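Local coordinates for protein aldo-keto reductase AKR2E4 (Bombyx mori, PDB 3WCZ) that reduces 3-dehydroecdysone with NADPH as cosubstrate and may take part in regulating the moult of the silkworm, at residues T139-G142 and M143-A146. Sequence-based numbering, arbitrary orientation.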
ATOM      1  N   THR A 139     -19.666  -2.830  -5.498  1.00 10.00           N
ATOM      2  CA  THR A 139     -18.820  -1.816  -4.907  1.00  9.33           C
ATOM      3  C   THR A 139     -18.002  -1.153  -6.022  1.00  8.75           C
ATOM      4  O   THR A 139     -17.793   0.062  -6.042  1.00  9.01           O
ATOM      5  CB  THR A 139     -17.891  -2.481  -3.880  1.00  9.66           C
ATOM      6  OG1 THR A 139     -18.665  -3.332  -3.023  1.00  8.83           O
ATOM      7  CG2 THR A 139     -17.134  -1.459  -3.050  1.00  9.90           C
ATOM      8  N   TRP A 140     -17.528  -1.980  -6.955  1.00 10.58           N
ATOM      9  CA  TRP A 140     -16.698  -1.490  -8.053  1.00 10.69           C
ATOM     10  C   TRP A 140     -17.490  -0.531  -8.931  1.00 12.33           C
ATOM     11  O   TRP A 140     -16.912   0.432  -9.470  1.00 11.79           O
ATOM     12  CB  TRP A 140     -16.124  -2.660  -8.859  1.00 11.51           C
ATOM     13  CG  TRP A 140     -15.093  -2.238  -9.854  1.00 11.07           C
ATOM     14  CD1 TRP A 140     -15.213  -2.256 -11.209  1.00 13.36           C
ATOM     15  CD2 TRP A 140     -13.807  -1.697  -9.573  1.00 10.11           C
ATOM     16  NE1 TRP A 140     -14.071  -1.763 -11.789  1.00 13.03           N
ATOM     17  CE2 TRP A 140     -13.181  -1.435 -10.800  1.00 10.77           C
ATOM     18  CE3 TRP A 140     -13.117  -1.404  -8.387  1.00 11.17           C
ATOM     19  CZ2 TRP A 140     -11.900  -0.892 -10.884  1.00  9.66           C
ATOM     20  CZ3 TRP A 140     -11.864  -0.863  -8.477  1.00  9.68           C
ATOM     21  CH2 TRP A 140     -11.268  -0.615  -9.704  1.00  8.80           C
ATOM     22  N   GLN A 141     -18.790  -0.742  -9.090  1.00 12.41           N
ATOM     23  CA  GLN A 141     -19.547   0.232  -9.818  0.54 11.48           C
ATOM     24  C   GLN A 141     -19.574   1.591  -9.116  1.00 10.37           C
ATOM     25  O   GLN A 141     -19.473   2.628  -9.768  1.00 10.78           O
ATOM     26  CB  GLN A 141     -20.933  -0.268 -10.050  0.54 14.69           C
ATOM     27  CG  GLN A 141     -21.626   0.696 -10.859  0.54 18.27           C
ATOM     28  CD  GLN A 141     -22.935   0.211 -11.231  0.54 11.31           C
ATOM     29  OE1 GLN A 141     -23.240  -0.980 -11.093  0.54 11.90           O
ATOM     30  NE2 GLN A 141     -23.749   1.119 -11.724  0.54 11.47           N
ATOM     31  N   GLY A 142     -19.622   1.598  -7.783  1.00  9.01           N
ATOM     32  CA  GLY A 142     -19.497   2.835  -7.038  1.00  8.62           C
ATOM     33  C   GLY A 142     -18.120   3.463  -7.260  1.00  8.56           C
ATOM     34  O   GLY A 142     -18.002   4.678  -7.304  1.00  8.72           O
ATOM     35  N   MET A 143     -17.077   2.630  -7.338  1.00  8.09           N
ATOM     36  CA  MET A 143     -15.728   3.108  -7.625  1.00  8.14           C
ATOM     37  C   MET A 143     -15.675   3.758  -9.008  1.00  8.58           C
ATOM     38  O   MET A 143     -15.064   4.825  -9.162  1.00  9.04           O
ATOM     39  CB  MET A 143     -14.690   1.983  -7.534  1.00  8.94           C
ATOM     40  CG  MET A 143     -14.614   1.323  -6.155  1.00  8.42           C
ATOM     41  SD  MET A 143     -14.008   2.366  -4.794  1.00  8.39           S
ATOM     42  CE  MET A 143     -12.251   2.333  -5.168  1.00  8.32           C
ATOM     43  N   GLN A 144     -16.299   3.118 -10.005  1.00  8.59           N
ATOM     44  CA  GLN A 144     -16.362   3.662 -11.363  1.00  8.60           C
ATOM     45  C   GLN A 144     -17.066   5.004 -11.346  1.00  9.36           C
ATOM     46  O   GLN A 144     -16.635   5.934 -12.012  1.00 10.15           O
ATOM     47  CB  GLN A 144     -17.035   2.654 -12.315  1.00 10.00           C
ATOM     48  CG  GLN A 144     -16.161   1.441 -12.581  1.00 10.10           C
ATOM     49  CD  GLN A 144     -16.808   0.326 -13.350  1.00 13.79           C
ATOM     50  OE1 GLN A 144     -16.099  -0.430 -14.059  1.00 14.38           O
ATOM     51  NE2 GLN A 144     -18.130   0.228 -13.293  1.00 11.39           N
ATOM     52  N   ASP A 145     -18.115   5.124 -10.545  1.00  9.80           N
ATOM     53  CA  ASP A 145     -18.819   6.399 -10.397  1.00  9.67           C
ATOM     54  C   ASP A 145     -17.917   7.495  -9.792  1.00  9.73           C
ATOM     55  O   ASP A 145     -17.911   8.631 -10.265  1.00 10.94           O
ATOM     56  CB  ASP A 145     -20.058   6.241  -9.506  1.00 10.23           C
ATOM     57  CG  ASP A 145     -21.146   5.351 -10.107  1.00 12.72           C
ATOM     58  OD1 ASP A 145     -21.149   5.097 -11.320  1.00 13.07           O
ATOM     59  OD2 ASP A 145     -21.994   4.905  -9.295  1.00 15.61           O
ATOM     60  N   ALA A 146     -17.169   7.157  -8.742  1.00  9.64           N
ATOM     61  CA  ALA A 146     -16.267   8.133  -8.128  1.00 10.03           C
ATOM     62  C   ALA A 146     -15.235   8.634  -9.128  1.00  9.28           C
ATOM     63  O   ALA A 146     -14.902   9.817  -9.110  1.00 11.13           O
ATOM     64  CB  ALA A 146     -15.572   7.546  -6.941  1.00 11.18           C
TER
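One face of the Trp140 indole takes Met143 CB, which stands 3.7 Å above the ring plane and toward its rim; Gln144 CG lies over the same face at the five-membered ring, OE1 approaches obliquely, and the amide plane is turned 53° from the ring. All three belong to helix 136-148, an outer helix of the TIM barrel, between strands 114-119 and 152-158. Met143 and Gln144, three and four residues on from the tryptophan, each send a side chain across it at about a right angle. Gln144 CG makes an off-centre CH-pi contact, 4.3 Å from the centroid of the five-membered ring. With CG beside the backbone N (chi1 -70°) and the chain extended beyond it, the amide reaches back along the helix, bringing OE1 to 3.3 Å from Trp140 NE1. That N-H is hydrogen-bonded to Ile174 O, and OE1 takes weak hydrogen bonds from the backbone N atoms of Tyr173 and Ile174, tying helix 136-148 to the loop that follows helix 162-170. An alanine in place of Gln144 would probably leave those two loop N-H groups without this acceptor and take away the CG packing over the five-membered ring. Met143 CG lies 3.8 Å from Trp140 CE3, and both side chains rest on Ile155 and Ile119 of the barrel wall. Regular helical bonding runs beneath: Gln144 N donates to Trp140 O at 2.8 Å.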